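Local coordinates for leucine rich repeat and phosphatase domain containing protein (PDB 3EMU) that has a dual specificity phosphatase fold but lacks the canonical catalytic signature, so whether it hydrolyses phosphate esters is uncertain, at residues Lys146-Glu149 with Lys150-Glu154; Ser116-Asn119 with Ala120-Val124; Ile61-Glu65 with Gly66-Tyr70; Ile80-Ser83 with Ile84-Glu88. One frame throughout, in Å; residues are numbered along the deposited sequence. Where two conformers were deposited one is given.

Three of the four contacts are partly buried, while interaction 1 is a surface contact, where the last helix runs out. Interactions 3 and 4 both use helix 68-85: its start is built from a loop, a glutamine side chain and a water, its end from a Schellman motif with a buried serine and paired arginines. Interaction 2 covers the first turns of helix 117-127 and combines two phenylalanines, F117 buried, on its packed side with asparagines and an isoleucine turned outward. Interaction 1 has mostly lysine, glutamate and asparagine, with one leucine-methionine touch. Y70 of interaction 3 meets K147 of interaction 1, joining two helices.

Interaction 1: Lys146-Glu149 with Lys150-Glu154; sequences KKLE and KMNSE
L148 and M151 meet in the last turn of helix 135-151, a local contact at the solvent-facing end of the chain's final helix, where the backbone unwinds at N152. The CD2 branch of L148 meets the methyl CE of M151 at 3.5 Å. The long M151 chain stays straight to SD and then bends at chi3 (-35°), which folds its methyl back toward the leucine; a flexible, unbranched residue suits an exposed place beside a partly exposed leucine. On the next flank the CE methylene of K147 lies 4.0 Å from M151 CG, so that the lysine contributes carbon to the packing and can still hold its ammonium outward.

The backbone shows where the helix fails. M151 N still gives a nearly straight bond to K147 O (3.0 Å), and K150 N reaches K146 O at 3.2 Å, but N152 N has only weak bonds, shared between L148 O and E149 O. The amide of N152 leans over L148 O, with ND2 at 3.1 Å but at an angle too poor for a bond. One residue on, the hydroxyl of S153 donates to E149 O (3.2 Å), giving that late carbonyl a side-chain partner. E149 itself extends back along the surface, where K146 NZ forms a salt bridge at 3.1 Å with the syn lone pair of OE1, a pairing of opposite charges one turn apart.

Residues 153-154 trail away from the body of the protein. K147 rests its CD on the hydroxyl of Y70, so the end of helix 135-151 lies against the start of helix 68-85.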
loop_
_atom_site.group_PDB
_atom_site.type_symbol
_atom_site.label_atom_id
_atom_site.label_comp_id
_atom_site.label_asym_id
_atom_site.label_seq_id
_atom_site.Cartn_x
_atom_site.Cartn_y
_atom_site.Cartn_z
ATOM N N LYS A 146 9.413 12.057 9.082
ATOM C CA LYS A 146 10.503 12.993 9.293
ATOM C C LYS A 146 11.209 13.343 7.994
ATOM O O LYS A 146 11.572 14.506 7.781
ATOM C CB LYS A 146 11.539 12.425 10.231
ATOM C CG LYS A 146 11.271 12.644 11.670
ATOM C CD LYS A 146 11.919 13.938 12.148
ATOM C CE LYS A 146 11.122 14.500 13.354
ATOM N NZ LYS A 146 11.272 15.982 13.413
ATOM N N LYS A 147 11.439 12.335 7.149
ATOM C CA LYS A 147 12.157 12.549 5.873
ATOM C C LYS A 147 11.394 13.520 4.979
ATOM O O LYS A 147 11.972 14.393 4.350
ATOM C CB LYS A 147 12.401 11.238 5.142
ATOM C CG LYS A 147 12.963 11.422 3.735
ATOM C CD LYS A 147 14.461 11.660 3.862
ATOM C CE LYS A 147 15.150 11.948 2.523
ATOM N NZ LYS A 147 16.670 12.095 2.744
ATOM N N LEU A 148 10.081 13.359 4.946
ATOM C CA LEU A 148 9.228 14.186 4.151
ATOM C C LEU A 148 9.255 15.632 4.697
ATOM O O LEU A 148 9.265 16.603 3.943
ATOM C CB LEU A 148 7.799 13.635 4.180
ATOM C CG LEU A 148 7.398 12.492 3.208
ATOM C CD1 LEU A 148 5.910 12.336 3.087
ATOM C CD2 LEU A 148 7.970 12.694 1.836
ATOM N N GLU A 149 9.233 15.777 6.006
ATOM C CA GLU A 149 9.306 17.098 6.599
ATOM C C GLU A 149 10.543 17.907 6.096
ATOM O O GLU A 149 10.446 19.075 5.734
ATOM C CB GLU A 149 9.374 16.935 8.108
ATOM C CG GLU A 149 9.106 18.208 8.889
ATOM C CD GLU A 149 9.626 18.127 10.325
ATOM O OE1 GLU A 149 9.763 16.982 10.858
ATOM O OE2 GLU A 149 9.897 19.215 10.909
ATOM N N LYS A 150 11.696 17.258 6.078
ATOM C CA LYS A 150 12.910 17.876 5.666
ATOM C C LYS A 150 12.930 18.163 4.156
ATOM O O LYS A 150 13.303 19.250 3.739
ATOM C CB LYS A 150 14.073 16.977 6.050
ATOM C CG LYS A 150 15.306 17.734 6.484
ATOM C CD LYS A 150 15.558 19.038 5.650
ATOM C CE LYS A 150 17.051 19.443 5.656
ATOM N NZ LYS A 150 17.521 19.858 7.036
ATOM N N MET A 151 12.528 17.193 3.340
ATOM C CA MET A 151 12.486 17.406 1.909
ATOM C C MET A 151 11.540 18.530 1.566
ATOM O O MET A 151 11.709 19.196 0.527
ATOM C CB MET A 151 12.010 16.161 1.152
ATOM C CG MET A 151 13.040 15.007 0.983
ATOM S SD MET A 151 12.485 13.810 -0.306
ATOM C CE MET A 151 10.727 13.859 -0.018
ATOM N N ASN A 152 10.539 18.747 2.413
ATOM C CA ASN A 152 9.463 19.654 2.046
ATOM C C ASN A 152 9.483 21.040 2.708
ATOM O O ASN A 152 8.532 21.807 2.557
ATOM C CB ASN A 152 8.124 18.979 2.307
ATOM C CG ASN A 152 7.911 17.751 1.413
ATOM O OD1 ASN A 152 8.551 17.618 0.356
ATOM N ND2 ASN A 152 6.998 16.863 1.824
ATOM N N SER A 153 10.550 21.346 3.442
ATOM C CA SER A 153 10.717 22.638 4.125
ATOM C C SER A 153 10.894 23.807 3.161
ATOM O O SER A 153 11.658 23.674 2.184
ATOM C CB SER A 153 11.956 22.568 5.003
ATOM O OG SER A 153 11.509 22.004 6.224
ATOM N N GLU A 154 10.226 24.943 3.429
ATOM C CA GLU A 154 10.367 26.145 2.549
ATOM C C GLU A 154 11.838 26.394 2.225
ATOM O O GLU A 154 12.633 26.574 3.156
ATOM C CB GLU A 154 9.787 27.402 3.213
#

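Interaction 2: Ser116-Asn119 with Ala120-Val124; sequences SFIN and AFNKV
F117 and F121 form the tightly packed side of the first turns of helix 117-127. The two side chains run side by side, one turn apart, and F121 sets its CB over one face of the F117 ring, 4.1 Å from CE1. With CG opposite the backbone N in both (chi1 158° and 179°), the rings leave the helix in the same direction. Their backbones are joined by a short bond from F121 N to F117 O (2.7 Å), nearly in line with the carbonyl. A120, small enough to sit close to its neighbours, bonds through N to S116 O at 3.0 Å.

The outer side is looser. I118 and N122 pass at an angle, CD1 lying 3.8 Å from ND2, while that same ND2 is at the edge of the F121 ring, in its plane. N119 is exposed, and its backbone N donates a weak capping bond to S116 OG (3.3 Å), as befits a serine at an N-cap.

E145 accepts from F117 N, and F117 packs on I138, L141 and K142 of helix 135-151. A120 and F121 instead face helix 100-112 at I106, which places this turn between the two helices.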
loop_
_atom_site.group_PDB
_atom_site.type_symbol
_atom_site.label_atom_id
_atom_site.label_comp_id
_atom_site.label_asym_id
_atom_site.label_seq_id
_atom_site.Cartn_x
_atom_site.Cartn_y
_atom_site.Cartn_z
ATOM N N SER A 116 -0.192 13.506 8.025
ATOM C CA SER A 116 0.718 12.996 9.011
ATOM C C SER A 116 0.599 11.448 9.039
ATOM O O SER A 116 -0.355 10.877 8.486
ATOM C CB SER A 116 0.380 13.592 10.375
ATOM O OG SER A 116 -0.950 13.272 10.693
ATOM N N PHE A 117 1.566 10.804 9.679
ATOM C CA PHE A 117 1.472 9.386 9.890
ATOM C C PHE A 117 0.113 8.981 10.510
ATOM O O PHE A 117 -0.611 8.155 9.944
ATOM C CB PHE A 117 2.655 8.797 10.698
ATOM C CG PHE A 117 2.284 7.494 11.347
ATOM C CD1 PHE A 117 2.120 6.345 10.557
ATOM C CD2 PHE A 117 1.971 7.443 12.718
ATOM C CE1 PHE A 117 1.686 5.141 11.125
ATOM C CE2 PHE A 117 1.534 6.262 13.292
ATOM C CZ PHE A 117 1.381 5.099 12.498
ATOM N N ILE A 118 -0.251 9.604 11.633
ATOM C CA ILE A 118 -1.441 9.212 12.425
ATOM C C ILE A 118 -2.725 9.413 11.651
ATOM O O ILE A 118 -3.647 8.589 11.708
ATOM C CB ILE A 118 -1.499 9.955 13.823
ATOM C CG1 ILE A 118 -2.597 9.364 14.747
ATOM C CG2 ILE A 118 -1.763 11.462 13.662
ATOM C CD1 ILE A 118 -2.667 7.785 14.825
ATOM N N ASN A 119 -2.796 10.506 10.908
ATOM C CA ASN A 119 -3.990 10.807 10.142
ATOM C C ASN A 119 -4.145 9.885 8.925
ATOM O O ASN A 119 -5.271 9.562 8.503
ATOM C CB ASN A 119 -3.961 12.262 9.677
ATOM C CG ASN A 119 -4.440 13.291 10.762
ATOM O OD1 ASN A 119 -4.191 14.504 10.606
ATOM N ND2 ASN A 119 -5.160 12.834 11.797
ATOM N N ALA A 120 -3.013 9.522 8.317
ATOM C CA ALA A 120 -2.990 8.555 7.186
ATOM C C ALA A 120 -3.331 7.136 7.752
ATOM O O ALA A 120 -4.085 6.373 7.144
ATOM C CB ALA A 120 -1.616 8.565 6.478
ATOM N N PHE A 121 -2.785 6.826 8.923
ATOM C CA PHE A 121 -3.164 5.608 9.629
ATOM C C PHE A 121 -4.685 5.500 9.893
ATOM O O PHE A 121 -5.328 4.500 9.537
ATOM C CB PHE A 121 -2.376 5.454 10.941
ATOM C CG PHE A 121 -2.765 4.216 11.689
ATOM C CD1 PHE A 121 -2.087 3.008 11.459
ATOM C CD2 PHE A 121 -3.904 4.224 12.532
ATOM C CE1 PHE A 121 -2.488 1.840 12.123
ATOM C CE2 PHE A 121 -4.317 3.065 13.171
ATOM C CZ PHE A 121 -3.616 1.871 12.976
ATOM N N ASN A 122 -5.262 6.554 10.463
ATOM C CA ASN A 122 -6.673 6.544 10.813
ATOM C C ASN A 122 -7.618 6.434 9.627
ATOM O O ASN A 122 -8.649 5.734 9.695
ATOM C CB ASN A 122 -7.041 7.804 11.573
ATOM C CG ASN A 122 -6.465 7.830 12.946
ATOM O OD1 ASN A 122 -6.386 8.887 13.554
ATOM N ND2 ASN A 122 -6.061 6.678 13.461
ATOM N N LYS A 123 -7.292 7.176 8.573
ATOM C CA LYS A 123 -7.992 7.066 7.334
ATOM C C LYS A 123 -8.000 5.621 6.774
ATOM O O LYS A 123 -9.048 5.130 6.352
ATOM C CB LYS A 123 -7.390 8.038 6.299
ATOM C CG LYS A 123 -7.948 7.820 4.875
ATOM C CD LYS A 123 -7.737 9.032 3.938
ATOM C CE LYS A 123 -8.539 8.857 2.609
ATOM N NZ LYS A 123 -8.770 10.178 1.861
ATOM N N VAL A 124 -6.845 4.964 6.718
ATOM C CA VAL A 124 -6.809 3.586 6.248
ATOM C C VAL A 124 -7.591 2.671 7.212
ATOM O O VAL A 124 -8.466 1.894 6.790
ATOM C CB VAL A 124 -5.367 3.056 6.061
ATOM C CG1 VAL A 124 -5.379 1.528 5.764
ATOM C CG2 VAL A 124 -4.653 3.822 4.930
#

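Interaction 3: Ile61-Glu65 with Gly66-Tyr70; sequences IVSEE and GHQLY
The chain turns back on itself after strand 55-59, bringing I61 and Q68 to 5.7 Å between CA atoms, and G66 takes a positive phi (64°) in the return, which glycine adopts readily. Into this bend Q68, the first helical residue, sends an extended side chain (chi2 170°) that carries OE1 to the loop. OE1 accepts two backbone donors, V62 N and S63 N, each at 3.1 Å: S63 N approaches close to the carbonyl plane, while V62 N sits above it. Two bonds on one oxygen fix the rotation of the amide and tie the loop to the helix start. A long residue with an uncharged acceptor at its end suits this job, since it can satisfy distant loop N-H groups.

I61 sends CD1 to CD1 of L69 at 3.9 Å, the two chains crossing in the buried part of the contact. A water closes the bend from inside, accepting from Q68 N (3.0 Å) and donating to S63 O (2.9 Å) and, over a very short distance that is doubtful in detail, to E65 O. This is a strand-to-helix loop closed by a side-chain amide, at a position that in active relatives probably corresponds to the general-acid loop.

Helix 135-151 flanks the loop: Q140 receives Y70 N, E64 takes G136 N at that helix's own start, and I61 and L69 share F137. L69 also reaches A103 and I104 of helix 100-112, so the loop and the beginning of helix 68-85 wedge in between these two helices.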
loop_
_atom_site.group_PDB
_atom_site.type_symbol
_atom_site.label_atom_id
_atom_site.label_comp_id
_atom_site.label_asym_id
_atom_site.label_seq_id
_atom_site.Cartn_x
_atom_site.Cartn_y
_atom_site.Cartn_z
ATOM N N ILE A 61 10.514 -6.970 1.212
ATOM C CA ILE A 61 10.524 -6.709 2.616
ATOM C C ILE A 61 10.327 -8.025 3.366
ATOM O O ILE A 61 9.259 -8.638 3.294
ATOM C CB ILE A 61 9.483 -5.648 2.983
ATOM C CG1 ILE A 61 9.711 -4.399 2.117
ATOM C CG2 ILE A 61 9.572 -5.346 4.455
ATOM C CD1 ILE A 61 8.543 -3.511 2.015
ATOM N N VAL A 62 11.383 -8.460 4.059
ATOM C CA VAL A 62 11.324 -9.699 4.826
ATOM C C VAL A 62 11.235 -9.570 6.332
ATOM O O VAL A 62 10.925 -10.570 6.980
ATOM C CB VAL A 62 12.456 -10.736 4.470
ATOM C CG1 VAL A 62 12.160 -11.415 3.103
ATOM C CG2 VAL A 62 13.891 -10.107 4.525
ATOM N N SER A 63 11.517 -8.402 6.909
ATOM C CA SER A 63 11.347 -8.253 8.369
ATOM C C SER A 63 10.919 -6.858 8.801
ATOM O O SER A 63 10.999 -5.918 8.013
ATOM C CB SER A 63 12.598 -8.710 9.142
ATOM O OG SER A 63 13.713 -7.818 9.015
ATOM N N GLU A 64 10.459 -6.736 10.045
ATOM C CA GLU A 64 9.993 -5.462 10.588
ATOM C C GLU A 64 11.151 -4.627 11.181
ATOM O O GLU A 64 10.974 -3.468 11.472
ATOM C CB GLU A 64 8.858 -5.673 11.615
ATOM C CG GLU A 64 9.319 -5.645 13.059
ATOM C CD GLU A 64 8.241 -6.007 14.093
ATOM O OE1 GLU A 64 7.725 -7.169 14.080
ATOM O OE2 GLU A 64 7.935 -5.133 14.929
ATOM N N GLU A 65 12.329 -5.225 11.322
ATOM C CA GLU A 65 13.505 -4.552 11.857
ATOM C C GLU A 65 14.249 -3.781 10.757
ATOM O O GLU A 65 14.079 -4.058 9.550
ATOM C CB GLU A 65 14.507 -5.540 12.515
ATOM C CG GLU A 65 13.944 -6.446 13.559
ATOM C CD GLU A 65 13.479 -7.804 12.963
ATOM O OE1 GLU A 65 14.351 -8.603 12.503
ATOM O OE2 GLU A 65 12.253 -8.077 12.985
ATOM N N GLY A 66 15.098 -2.840 11.187
ATOM C CA GLY A 66 15.858 -2.036 10.235
ATOM C C GLY A 66 14.984 -1.156 9.362
ATOM O O GLY A 66 14.015 -0.580 9.837
ATOM N N HIS A 67 15.315 -1.080 8.073
ATOM C CA HIS A 67 14.757 -0.054 7.184
ATOM C C HIS A 67 14.422 -0.527 5.789
ATOM O O HIS A 67 14.520 0.253 4.843
ATOM C CB HIS A 67 15.688 1.170 7.068
ATOM C CG HIS A 67 17.138 0.818 6.964
ATOM N ND1 HIS A 67 17.744 0.506 5.763
ATOM C CD2 HIS A 67 18.095 0.706 7.913
ATOM C CE1 HIS A 67 19.011 0.197 5.984
ATOM N NE2 HIS A 67 19.252 0.312 7.278
ATOM N N GLN A 68 13.997 -1.776 5.649
ATOM C CA GLN A 68 13.674 -2.292 4.318
ATOM C C GLN A 68 12.394 -1.703 3.826
ATOM O O GLN A 68 12.230 -1.483 2.645
ATOM C CB GLN A 68 13.545 -3.815 4.312
ATOM C CG GLN A 68 14.766 -4.554 4.788
ATOM C CD GLN A 68 14.500 -6.077 5.007
ATOM O OE1 GLN A 68 13.393 -6.499 5.334
ATOM N NE2 GLN A 68 15.536 -6.876 4.850
ATOM N N LEU A 69 11.459 -1.480 4.728
ATOM C CA LEU A 69 10.235 -0.870 4.288
ATOM C C LEU A 69 10.460 0.619 3.869
ATOM O O LEU A 69 10.112 1.019 2.756
ATOM C CB LEU A 69 9.117 -1.059 5.320
ATOM C CG LEU A 69 7.795 -0.484 4.775
ATOM C CD1 LEU A 69 6.643 -1.506 4.778
ATOM C CD2 LEU A 69 7.427 0.837 5.513
ATOM N N TYR A 70 11.052 1.398 4.765
ATOM C CA TYR A 70 11.465 2.753 4.492
ATOM C C TYR A 70 12.158 2.844 3.104
ATOM O O TYR A 70 11.742 3.649 2.249
ATOM C CB TYR A 70 12.461 3.163 5.576
ATOM C CG TYR A 70 13.033 4.528 5.393
ATOM C CD1 TYR A 70 12.289 5.656 5.774
ATOM C CD2 TYR A 70 14.305 4.717 4.824
ATOM C CE1 TYR A 70 12.791 6.948 5.608
ATOM C CE2 TYR A 70 14.844 6.008 4.666
ATOM C CZ TYR A 70 14.076 7.137 5.070
ATOM O OH TYR A 70 14.521 8.445 4.933
HETATM O O HOH W 1 12.598 -3.564 7.612
#

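Interaction 4: Ile80-Ser83 with Ile84-Glu88; sequences IIRS and IQRKE
R82 and R86 lie alongside each other with guanidinium planes turned 58° apart. The aliphatic CG of R82 lies over one face of the R86 group, 3.2 Å above its plane and toward its rim, while NH2 of R86 comes to the edge of the R82 group, in its plane. The separation of R82 NE from R86 NH2 is 2.9 Å; two like-charged donors so near, with R82 modelled in two conformers, make its exact value doubtful. Both arginines point toward D55, which forms a salt bridge with R82 and a long, weak ion pair with R86 and would ease their approach. R86 NE is buried with no hydrogen-bond partner, only a long ion pair (4.0 Å) to E88 OE1, whose firmer partner is S37.

The buried S83 is the polar heart of the turn. Its OG, placed anti to the backbone N (chi1 167°), donates a hydrogen bond to E88 O from above the carbonyl plane, its 2.5 Å length unusually short and doubtful. A small hydroxyl suits this spot, where S83 also touches V90 and S38. I80 and I84 carry the apolar side, CG2 to CD1 at 4.2 Å, and both lean on F108 of helix 100-112.

I84 N bonds to I80 O, then K87 adopts a positive phi (59°) and two bonds fold back: E88 N to S83 O at 3.0 Å and K87 N to I84 O at 2.8 Å. This is a Schellman motif, here closing helix 68-85 in the beta-alpha-beta crossover that joins parallel strands 55-59 and 89-94 of the phosphatase fold.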
loop_
_atom_site.group_PDB
_atom_site.type_symbol
_atom_site.label_atom_id
_atom_site.label_comp_id
_atom_site.label_asym_id
_atom_site.label_seq_id
_atom_site.Cartn_x
_atom_site.Cartn_y
_atom_site.Cartn_z
ATOM N N ILE A 80 3.036 3.189 -7.974
ATOM C CA ILE A 80 1.640 3.620 -7.761
ATOM C C ILE A 80 1.229 4.842 -8.610
ATOM O O ILE A 80 0.155 4.888 -9.202
ATOM C CB ILE A 80 1.362 3.898 -6.278
ATOM C CG1 ILE A 80 1.513 2.598 -5.469
ATOM C CG2 ILE A 80 -0.027 4.495 -6.075
ATOM C CD1 ILE A 80 1.417 2.775 -3.964
ATOM N N ILE A 81 2.073 5.862 -8.653
ATOM C CA ILE A 81 1.682 7.060 -9.396
ATOM C C ILE A 81 1.679 6.746 -10.892
ATOM O O ILE A 81 0.814 7.218 -11.615
ATOM C CB ILE A 81 2.549 8.323 -9.004
ATOM C CG1 ILE A 81 1.989 8.892 -7.722
ATOM C CG2 ILE A 81 2.426 9.405 -10.068
ATOM C CD1 ILE A 81 2.927 9.692 -6.951
ATOM N N ARG A 82 2.615 5.919 -11.357
ATOM C CA ARG A 82 2.554 5.424 -12.743
ATOM C C ARG A 82 1.194 4.848 -13.109
ATOM O O ARG A 82 0.768 4.916 -14.255
ATOM C CB ARG A 82 3.619 4.359 -13.016
ATOM C CG ARG A 82 3.531 3.739 -14.408
ATOM C CD ARG A 82 4.670 2.752 -14.663
ATOM N NE ARG A 82 4.324 1.338 -14.474
ATOM C CZ ARG A 82 5.223 0.379 -14.224
ATOM N NH1 ARG A 82 6.509 0.670 -14.108
ATOM N NH2 ARG A 82 4.847 -0.880 -14.078
ATOM N N SER A 83 0.483 4.281 -12.136
ATOM C CA SER A 83 -0.777 3.628 -12.449
ATOM C C SER A 83 -1.917 4.643 -12.425
ATOM O O SER A 83 -2.876 4.549 -13.205
ATOM C CB SER A 83 -1.028 2.409 -11.496
ATOM O OG SER A 83 -2.361 1.906 -11.562
ATOM N N ILE A 84 -1.847 5.571 -11.479
ATOM C CA ILE A 84 -2.804 6.676 -11.433
ATOM C C ILE A 84 -2.746 7.482 -12.772
ATOM O O ILE A 84 -3.767 7.832 -13.365
ATOM C CB ILE A 84 -2.498 7.608 -10.254
ATOM C CG1 ILE A 84 -2.916 6.940 -8.922
ATOM C CG2 ILE A 84 -3.204 8.945 -10.467
ATOM C CD1 ILE A 84 -2.417 7.612 -7.655
ATOM N N GLN A 85 -1.528 7.711 -13.243
ATOM C CA GLN A 85 -1.273 8.358 -14.504
ATOM C C GLN A 85 -1.962 7.696 -15.723
ATOM O O GLN A 85 -2.446 8.399 -16.616
ATOM C CB GLN A 85 0.229 8.380 -14.720
ATOM C CG GLN A 85 0.630 8.962 -16.026
ATOM C CD GLN A 85 2.153 9.100 -16.140
ATOM O OE1 GLN A 85 2.663 9.625 -17.129
ATOM N NE2 GLN A 85 2.880 8.638 -15.119
ATOM N N ARG A 86 -1.990 6.358 -15.759
ATOM C CA ARG A 86 -2.657 5.614 -16.819
ATOM C C ARG A 86 -4.138 5.614 -16.598
ATOM O O ARG A 86 -4.884 5.112 -17.428
ATOM C CB ARG A 86 -2.189 4.160 -16.834
ATOM C CG ARG A 86 -0.721 3.997 -17.208
ATOM C CD ARG A 86 -0.354 2.525 -17.510
ATOM N NE ARG A 86 0.018 1.818 -16.295
ATOM C CZ ARG A 86 1.243 1.411 -16.007
ATOM N NH1 ARG A 86 2.228 1.608 -16.863
ATOM N NH2 ARG A 86 1.480 0.805 -14.850
ATOM N N LYS A 87 -4.574 6.162 -15.469
ATOM C CA LYS A 87 -5.975 6.065 -15.080
ATOM C C LYS A 87 -6.423 4.589 -14.954
ATOM O O LYS A 87 -7.533 4.204 -15.357
ATOM C CB LYS A 87 -6.846 6.848 -16.050
ATOM C CG LYS A 87 -7.154 8.262 -15.560
ATOM C CD LYS A 87 -7.851 9.098 -16.650
ATOM C CE LYS A 87 -8.020 10.575 -16.227
ATOM N NZ LYS A 87 -6.718 11.360 -16.298
ATOM N N GLU A 88 -5.532 3.782 -14.373
ATOM C CA GLU A 88 -5.812 2.371 -14.082
ATOM C C GLU A 88 -5.567 1.985 -12.613
ATOM O O GLU A 88 -4.757 2.604 -11.899
ATOM C CB GLU A 88 -5.020 1.487 -15.051
ATOM C CG GLU A 88 -5.687 1.452 -16.427
ATOM C CD GLU A 88 -4.761 0.992 -17.542
ATOM O OE1 GLU A 88 -3.632 0.524 -17.245
ATOM O OE2 GLU A 88 -5.167 1.105 -18.722
#